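Local coordinates for Iron(III) ABC transporter, periplasmic iron-compound-binding protein (Vibrio cholerae, PDB 3TEF) that probably binds ferric catecholate siderophores in the periplasm and hands them to an ABC transporter for iron uptake, at residues A[231-236]-A[252-257]; A[258-263]-A[274-279]. One frame throughout, in Å; residues are numbered along the deposited sequence.

Interaction 1 of 2, residues A[231-236]-A[252-257]; sequences NIRQTF and IAYLDV
Helix 232-236 lies against one face of the C-terminal lobe's sheet and runs roughly counter to strand 252-254, their axes 145° apart and 10.8 Å distant at closest, with Arg-233 facing Tyr-254. This is the helix-on-sheet layering of an alpha/beta lobe in a class III periplasmic binding protein. Strand 252-254 pairs in parallel with strand 215-220, and Tyr-254 makes the strand's close contacts with the helix. With CG set beside its backbone N (chi1 -62°), Tyr-254 sends its ring among three helix side chains. Over one ring face sits Arg-233, its CB 4.1 Å from the ring centroid of Tyr-254 and 26° off the normal, a CH-pi contact made by the aliphatic stem while the guanidinium leads away. The Ile-232 side chain runs at about a right angle to that of Tyr-254, its CG2 branch 3.8 Å from CD1 of Tyr-254. Phe-236 reaches the far end of the tyrosine, rests on Val-218 of strand 215-220, and meets the ring of Phe-205 in helix 205-211. The hydroxyl is hydrogen-bonded to OE2 of Glu-237, just past the helix. That same Tyr-254 OH lies 3.5 Å from CD2 of Phe-236.

Interaction 2 of 2, residues A[258-263]-A[274-279]; sequences NAWYIA and VADMKA
The indole of Trp-260 points edge-on at helix 267-279, and two neighbouring side chains of that helix, Asp-276 and Met-277, meet different parts of its rim. This is a helix-to-helix contact in the C-terminal part of the fold, where helix 257-262 lies beside the last helix of the chain. Indole and carboxylate are nearly coplanar, their planes only 6° apart, and the two side chains pass each other in opposite directions. NE1 of Trp-260 donates to OD2 of Asp-276 over 2.8 Å. The acceptor sits close to the indole plane and presents its anti lone pair, the one turned away from OD1, and the hydrogen bond is distinctly bent, with an N-H...O angle of 146°. Asp-276 CG stands anti to its own carbonyl carbon (chi1 -73°), which carries the carboxylate across to the pyrrole side of the indole.

Round the rim, the benzo side receives Met-277. This chain is folded at chi2 and chi3, and the bend brings the sulfur and methyl back against the ring: SD lies 3.8 Å from CH2 of Trp-260, and CE lies 3.9 Å from CZ2 of Trp-260. The sulfur is 5.1 Å from the centroid of the six-membered ring of Trp-260, at its edge, so this is an edge-on Met-aromatic contact.

Further residues hold the carboxylate in place. OD2 of Asp-276 also accepts from the backbone N of Asp-256, and OD1 takes a hydrogen bond from Gln-272 on the same helix. With N-H donors supplied to both oxygens, the aspartate is probably stabilised as an anion. Its bond to the indole N-H probably sets the turn of the ring, while Met-277 packs along the neighbouring benzo edge of the same rim.

In the fold
Interactions 1 and 2 follow one another along the chain, their centres 13 Å apart, and the turn from strand 252-254 into helix 257-262 joins them. At that turn Asp-256 N lies 2.9 Å from Asp-276 OD2, so the carboxylate of interaction 2 also holds the chain that leaves the strand of interaction 1. Leu-255 packs against both partners of interaction 2, with CB 3.6 Å from CD1 of Trp-260 and CD2 3.9 Å from CE of Met-277. The centre of interaction 2 is about 8 Å from that of the chain, the centre of interaction 1 about 18 Å. Beyond Trp-260, Tyr-261 meets Arg-88 and Arg-221, basic residues that could plausibly suit an anionic siderophore.

Interaction 1 of 2, residues A[231-236]-A[252-257]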
ATOM      1  N   ASN A 231      14.042  10.720 -12.266  1.00 55.74           N
ATOM      2  CA  ASN A 231      13.252  11.586 -11.398  1.00 59.63           C
ATOM      3  C   ASN A 231      12.196  12.394 -12.148  1.00 56.61           C
ATOM      4  O   ASN A 231      12.520  13.227 -12.998  1.00 55.18           O
ATOM      5  CB  ASN A 231      14.163  12.516 -10.583  1.00 58.16           C
ATOM      6  CG  ASN A 231      15.436  12.892 -11.325  1.00 62.45           C
ATOM      7  OD1 ASN A 231      16.095  12.040 -11.932  1.00 62.54           O
ATOM      8  ND2 ASN A 231      15.797  14.172 -11.270  1.00 60.11           N
ATOM      9  N   ILE A 232      10.933  12.136 -11.819  1.00 56.42           N
ATOM     10  CA  ILE A 232       9.820  12.854 -12.425  1.00 49.96           C
ATOM     11  C   ILE A 232       9.903  14.338 -12.096  1.00 47.03           C
ATOM     12  O   ILE A 232       9.499  15.180 -12.895  1.00 45.43           O
ATOM     13  CB  ILE A 232       8.455  12.307 -11.937  1.00 47.90           C
ATOM     14  CG1 ILE A 232       7.308  12.949 -12.717  1.00 48.67           C
ATOM     15  CG2 ILE A 232       8.283  12.543 -10.439  1.00 44.60           C
ATOM     16  CD1 ILE A 232       7.456  12.822 -14.222  1.00 51.36           C
ATOM     17  N   ARG A 233      10.428  14.655 -10.916  1.00 49.04           N
ATOM     18  CA  ARG A 233      10.478  16.039 -10.459  1.00 46.46           C
ATOM     19  C   ARG A 233      10.988  16.982 -11.548  1.00 46.59           C
ATOM     20  O   ARG A 233      10.391  18.030 -11.800  1.00 41.24           O
ATOM     21  CB  ARG A 233      11.324  16.174  -9.187  1.00 47.89           C
ATOM     22  CG  ARG A 233      11.452  17.609  -8.685  1.00 49.41           C
ATOM     23  CD  ARG A 233      12.672  18.297  -9.287  1.00 54.68           C
ATOM     24  NE  ARG A 233      13.913  17.785  -8.714  1.00 60.34           N
ATOM     25  CZ  ARG A 233      15.113  17.902  -9.281  1.00 57.34           C
ATOM     26  NH1 ARG A 233      15.243  18.510 -10.452  1.00 54.01           N
ATOM     27  NH2 ARG A 233      16.183  17.401  -8.675  1.00 55.36           N
ATOM     28  N   GLN A 234      12.088  16.607 -12.194  1.00 46.67           N
ATOM     29  CA  GLN A 234      12.668  17.450 -13.234  1.00 46.73           C
ATOM     30  C   GLN A 234      11.631  17.848 -14.281  1.00 48.14           C
ATOM     31  O   GLN A 234      11.595  18.991 -14.733  1.00 48.71           O
ATOM     32  CB  GLN A 234      13.859  16.752 -13.900  1.00 47.65           C
ATOM     33  CG  GLN A 234      14.346  17.435 -15.176  1.00 45.57           C
ATOM     34  CD  GLN A 234      14.863  18.845 -14.937  1.00 50.80           C
ATOM     35  OE1 GLN A 234      15.220  19.210 -13.816  1.00 54.88           O
ATOM     36  NE2 GLN A 234      14.904  19.648 -16.000  1.00 47.51           N
ATOM     37  N   THR A 235      10.777  16.905 -14.650  1.00 47.18           N
ATOM     38  CA  THR A 235       9.794  17.145 -15.698  1.00 48.17           C
ATOM     39  C   THR A 235       8.445  17.615 -15.150  1.00 48.05           C
ATOM     40  O   THR A 235       7.773  18.444 -15.769  1.00 47.14           O
ATOM     41  CB  THR A 235       9.601  15.892 -16.577  1.00 51.54           C
ATOM     42  OG1 THR A 235       9.494  14.732 -15.741  1.00 50.68           O
ATOM     43  CG2 THR A 235      10.790  15.722 -17.514  1.00 45.79           C
ATOM     44  N   PHE A 236       8.060  17.092 -13.988  1.00 45.64           N
ATOM     45  CA  PHE A 236       6.771  17.419 -13.383  1.00 43.02           C
ATOM     46  C   PHE A 236       6.674  18.898 -13.040  1.00 39.34           C
ATOM     47  O   PHE A 236       5.621  19.515 -13.181  1.00 40.05           O
ATOM     48  CB  PHE A 236       6.545  16.586 -12.120  1.00 40.35           C
ATOM     49  CG  PHE A 236       5.180  16.767 -11.509  1.00 36.94           C
ATOM     50  CD1 PHE A 236       4.069  16.166 -12.074  1.00 37.89           C
ATOM     51  CD2 PHE A 236       5.012  17.532 -10.369  1.00 36.76           C
ATOM     52  CE1 PHE A 236       2.814  16.330 -11.513  1.00 34.47           C
ATOM     53  CE2 PHE A 236       3.762  17.704  -9.805  1.00 35.45           C
ATOM     54  CZ  PHE A 236       2.661  17.100 -10.375  1.00 31.83           C
ATOM     55  N   ILE A 252       5.268  20.581  -2.352  1.00 32.17           N
ATOM     56  CA  ILE A 252       5.119  19.462  -3.281  1.00 31.49           C
ATOM     57  C   ILE A 252       5.926  18.304  -2.721  1.00 33.80           C
ATOM     58  O   ILE A 252       7.143  18.426  -2.528  1.00 37.29           O
ATOM     59  CB  ILE A 252       5.642  19.768  -4.694  1.00 34.18           C
ATOM     60  CG1 ILE A 252       4.906  20.955  -5.309  1.00 39.37           C
ATOM     61  CG2 ILE A 252       5.498  18.531  -5.590  1.00 35.13           C
ATOM     62  CD1 ILE A 252       5.375  21.286  -6.718  1.00 37.00           C
ATOM     63  N   ALA A 253       5.252  17.191  -2.446  1.00 27.70           N
ATOM     64  CA  ALA A 253       5.909  16.018  -1.887  1.00 28.86           C
ATOM     65  C   ALA A 253       5.865  14.863  -2.880  1.00 32.18           C
ATOM     66  O   ALA A 253       4.800  14.544  -3.412  1.00 28.83           O
ATOM     67  CB  ALA A 253       5.245  15.613  -0.592  1.00 28.92           C
ATOM     68  N   TYR A 254       7.017  14.246  -3.130  1.00 26.23           N
ATOM     69  CA  TYR A 254       7.088  13.068  -4.006  1.00 28.81           C
ATOM     70  C   TYR A 254       7.063  11.788  -3.173  1.00 29.29           C
ATOM     71  O   TYR A 254       8.083  11.352  -2.643  1.00 28.67           O
ATOM     72  CB  TYR A 254       8.309  13.145  -4.937  1.00 31.57           C
ATOM     73  CG  TYR A 254       8.229  14.350  -5.847  1.00 32.43           C
ATOM     74  CD1 TYR A 254       7.596  14.269  -7.077  1.00 31.63           C
ATOM     75  CD2 TYR A 254       8.741  15.586  -5.452  1.00 34.45           C
ATOM     76  CE1 TYR A 254       7.485  15.367  -7.898  1.00 34.66           C
ATOM     77  CE2 TYR A 254       8.641  16.694  -6.272  1.00 33.15           C
ATOM     78  CZ  TYR A 254       8.011  16.577  -7.495  1.00 35.90           C
ATOM     79  OH  TYR A 254       7.887  17.663  -8.327  1.00 35.58           O
ATOM     80  N   LEU A 255       5.872  11.208  -3.055  1.00 26.03           N
ATOM     81  CA  LEU A 255       5.635  10.088  -2.153  1.00 23.71           C
ATOM     82  C   LEU A 255       6.402   8.839  -2.578  1.00 22.97           C
ATOM     83  O   LEU A 255       6.565   8.581  -3.770  1.00 25.22           O
ATOM     84  CB  LEU A 255       4.140   9.769  -2.090  1.00 22.07           C
ATOM     85  CG  LEU A 255       3.173  10.871  -1.635  1.00 25.59           C
ATOM     86  CD1 LEU A 255       1.763  10.329  -1.616  1.00 23.55           C
ATOM     87  CD2 LEU A 255       3.540  11.403  -0.262  1.00 25.11           C
ATOM     88  N   ASP A 256       6.850   8.059  -1.604  1.00 21.81           N
ATOM     89  CA  ASP A 256       7.571   6.827  -1.910  1.00 24.44           C
ATOM     90  C   ASP A 256       6.625   5.878  -2.637  1.00 23.33           C
ATOM     91  O   ASP A 256       5.606   5.458  -2.096  1.00 21.66           O
ATOM     92  CB  ASP A 256       8.090   6.174  -0.633  1.00 23.69           C
ATOM     93  CG  ASP A 256       8.950   4.957  -0.917  1.00 28.70           C
ATOM     94  OD1 ASP A 256      10.172   5.119  -1.125  1.00 31.08           O
ATOM     95  OD2 ASP A 256       8.410   3.840  -0.945  1.00 23.50           O
ATOM     96  N   VAL A 257       6.946   5.547  -3.876  1.00 20.75           N
ATOM     97  CA  VAL A 257       6.000   4.785  -4.683  1.00 26.45           C
ATOM     98  C   VAL A 257       5.766   3.375  -4.147  1.00 22.28           C
ATOM     99  O   VAL A 257       4.633   2.909  -4.107  1.00 21.85           O
ATOM    100  CB  VAL A 257       6.429   4.717  -6.155  1.00 26.77           C
ATOM    101  CG1 VAL A 257       5.399   3.919  -6.956  1.00 28.52           C
ATOM    102  CG2 VAL A 257       6.570   6.116  -6.706  1.00 28.65           C
TER

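Interaction 2 of 2, residues A[258-263]-A[274-279]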
ATOM      1  N   ASN A 258       6.827   2.696  -3.722  1.00 20.81           N
ATOM      2  CA  ASN A 258       6.647   1.385  -3.121  1.00 20.68           C
ATOM      3  C   ASN A 258       5.700   1.438  -1.922  1.00 18.55           C
ATOM      4  O   ASN A 258       4.770   0.642  -1.810  1.00 19.45           O
ATOM      5  CB  ASN A 258       7.981   0.789  -2.669  1.00 21.95           C
ATOM      6  CG  ASN A 258       7.792  -0.493  -1.886  1.00 20.18           C
ATOM      7  OD1 ASN A 258       7.475  -1.535  -2.462  1.00 22.43           O
ATOM      8  ND2 ASN A 258       7.940  -0.416  -0.559  1.00 20.25           N
ATOM      9  N   ALA A 259       5.947   2.381  -1.023  1.00 21.30           N
ATOM     10  CA  ALA A 259       5.212   2.407   0.230  1.00 18.67           C
ATOM     11  C   ALA A 259       3.725   2.692   0.018  1.00 20.00           C
ATOM     12  O   ALA A 259       2.888   2.085   0.677  1.00 21.44           O
ATOM     13  CB  ALA A 259       5.798   3.424   1.187  1.00 20.81           C
ATOM     14  N   TRP A 260       3.415   3.632  -0.878  1.00 20.13           N
ATOM     15  CA  TRP A 260       2.029   4.105  -1.041  1.00 19.35           C
ATOM     16  C   TRP A 260       1.207   3.323  -2.059  1.00 20.69           C
ATOM     17  O   TRP A 260      -0.019   3.246  -1.945  1.00 21.53           O
ATOM     18  CB  TRP A 260       2.010   5.587  -1.438  1.00 22.64           C
ATOM     19  CG  TRP A 260       2.471   6.528  -0.355  1.00 20.95           C
ATOM     20  CD1 TRP A 260       3.766   6.810  -0.013  1.00 22.26           C
ATOM     21  CD2 TRP A 260       1.650   7.337   0.503  1.00 22.12           C
ATOM     22  NE1 TRP A 260       3.798   7.718   1.013  1.00 23.29           N
ATOM     23  CE2 TRP A 260       2.511   8.060   1.347  1.00 21.63           C
ATOM     24  CE3 TRP A 260       0.264   7.496   0.653  1.00 24.65           C
ATOM     25  CZ2 TRP A 260       2.041   8.944   2.321  1.00 23.60           C
ATOM     26  CZ3 TRP A 260      -0.200   8.378   1.608  1.00 25.94           C
ATOM     27  CH2 TRP A 260       0.684   9.089   2.432  1.00 22.66           C
ATOM     28  N   TYR A 261       1.880   2.747  -3.048  1.00 20.18           N
ATOM     29  CA  TYR A 261       1.186   2.191  -4.199  1.00 21.36           C
ATOM     30  C   TYR A 261       1.367   0.671  -4.326  1.00 20.97           C
ATOM     31  O   TYR A 261       0.427  -0.055  -4.632  1.00 22.43           O
ATOM     32  CB  TYR A 261       1.662   2.915  -5.465  1.00 22.09           C
ATOM     33  CG  TYR A 261       0.987   2.442  -6.733  1.00 24.89           C
ATOM     34  CD1 TYR A 261      -0.346   2.741  -6.985  1.00 25.58           C
ATOM     35  CD2 TYR A 261       1.688   1.703  -7.674  1.00 25.58           C
ATOM     36  CE1 TYR A 261      -0.970   2.302  -8.155  1.00 27.72           C
ATOM     37  CE2 TYR A 261       1.078   1.264  -8.848  1.00 28.90           C
ATOM     38  CZ  TYR A 261      -0.245   1.568  -9.076  1.00 29.99           C
ATOM     39  OH  TYR A 261      -0.841   1.132 -10.237  1.00 34.54           O
ATOM     40  N   ILE A 262       2.583   0.197  -4.076  1.00 19.50           N
ATOM     41  CA  ILE A 262       2.911  -1.217  -4.256  1.00 18.28           C
ATOM     42  C   ILE A 262       2.692  -2.062  -3.002  1.00 20.54           C
ATOM     43  O   ILE A 262       1.963  -3.058  -3.031  1.00 20.19           O
ATOM     44  CB  ILE A 262       4.379  -1.408  -4.725  1.00 19.91           C
ATOM     45  CG1 ILE A 262       4.620  -0.710  -6.077  1.00 24.04           C
ATOM     46  CG2 ILE A 262       4.736  -2.898  -4.789  1.00 22.51           C
ATOM     47  CD1 ILE A 262       3.859  -1.306  -7.234  1.00 23.86           C
ATOM     48  N   ALA A 263       3.318  -1.663  -1.901  1.00 18.83           N
ATOM     49  CA  ALA A 263       3.415  -2.505  -0.715  1.00 17.50           C
ATOM     50  C   ALA A 263       2.275  -2.184   0.229  1.00 18.30           C
ATOM     51  O   ALA A 263       2.472  -1.804   1.388  1.00 20.15           O
ATOM     52  CB  ALA A 263       4.770  -2.286  -0.017  1.00 19.47           C
ATOM     53  N   VAL A 274       4.223   7.433   6.914  1.00 21.34           N
ATOM     54  CA  VAL A 274       4.330   8.376   8.028  1.00 27.68           C
ATOM     55  C   VAL A 274       5.513   9.336   7.833  1.00 27.93           C
ATOM     56  O   VAL A 274       5.370  10.560   7.963  1.00 27.48           O
ATOM     57  CB  VAL A 274       4.467   7.640   9.372  1.00 26.63           C
ATOM     58  CG1 VAL A 274       4.983   8.589  10.454  1.00 29.00           C
ATOM     59  CG2 VAL A 274       3.134   7.035   9.780  1.00 24.01           C
ATOM     60  N   ALA A 275       6.671   8.783   7.500  1.00 24.49           N
ATOM     61  CA  ALA A 275       7.854   9.608   7.254  1.00 28.90           C
ATOM     62  C   ALA A 275       7.598  10.616   6.136  1.00 31.33           C
ATOM     63  O   ALA A 275       7.998  11.776   6.241  1.00 32.87           O
ATOM     64  CB  ALA A 275       9.066   8.752   6.930  1.00 28.76           C
ATOM     65  N   ASP A 276       6.940  10.178   5.065  1.00 26.51           N
ATOM     66  CA  ASP A 276       6.657  11.072   3.946  1.00 27.50           C
ATOM     67  C   ASP A 276       5.754  12.223   4.377  1.00 33.41           C
ATOM     68  O   ASP A 276       5.976  13.371   3.986  1.00 34.32           O
ATOM     69  CB  ASP A 276       6.009  10.336   2.762  1.00 25.81           C
ATOM     70  CG  ASP A 276       6.977   9.446   2.004  1.00 26.97           C
ATOM     71  OD1 ASP A 276       8.213   9.595   2.160  1.00 28.10           O
ATOM     72  OD2 ASP A 276       6.489   8.596   1.219  1.00 24.89           O
ATOM     73  N   MET A 277       4.731  11.912   5.171  1.00 30.93           N
ATOM     74  CA  MET A 277       3.785  12.926   5.628  1.00 29.00           C
ATOM     75  C   MET A 277       4.469  13.917   6.579  1.00 35.22           C
ATOM     76  O   MET A 277       4.250  15.124   6.492  1.00 38.55           O
ATOM     77  CB  MET A 277       2.563  12.285   6.289  1.00 31.85           C
ATOM     78  CG  MET A 277       1.638  11.498   5.344  1.00 30.98           C
ATOM     79  SD  MET A 277       0.574  12.470   4.229  1.00 35.38           S
ATOM     80  CE  MET A 277       1.690  12.782   2.870  1.00 33.10           C
ATOM     81  N   LYS A 278       5.304  13.404   7.474  1.00 33.85           N
ATOM     82  CA  LYS A 278       6.087  14.276   8.355  1.00 39.75           C
ATOM     83  C   LYS A 278       6.894  15.287   7.545  1.00 40.77           C
ATOM     84  O   LYS A 278       6.880  16.491   7.831  1.00 43.66           O
ATOM     85  CB  LYS A 278       7.011  13.452   9.252  1.00 35.73           C
ATOM     86  CG  LYS A 278       6.295  12.788  10.420  1.00 39.61           C
ATOM     87  CD  LYS A 278       7.266  12.004  11.297  1.00 43.45           C
ATOM     88  CE  LYS A 278       6.587  11.485  12.558  1.00 49.63           C
ATOM     89  NZ  LYS A 278       6.200  12.589  13.479  1.00 54.32           N
ATOM     90  N   ALA A 279       7.583  14.790   6.522  1.00 39.92           N
ATOM     91  CA  ALA A 279       8.424  15.625   5.678  1.00 42.46           C
ATOM     92  C   ALA A 279       7.628  16.744   5.011  1.00 45.43           C
ATOM     93  O   ALA A 279       8.101  17.877   4.929  1.00 51.42           O
ATOM     94  CB  ALA A 279       9.145  14.778   4.640  1.00 38.56           C
TER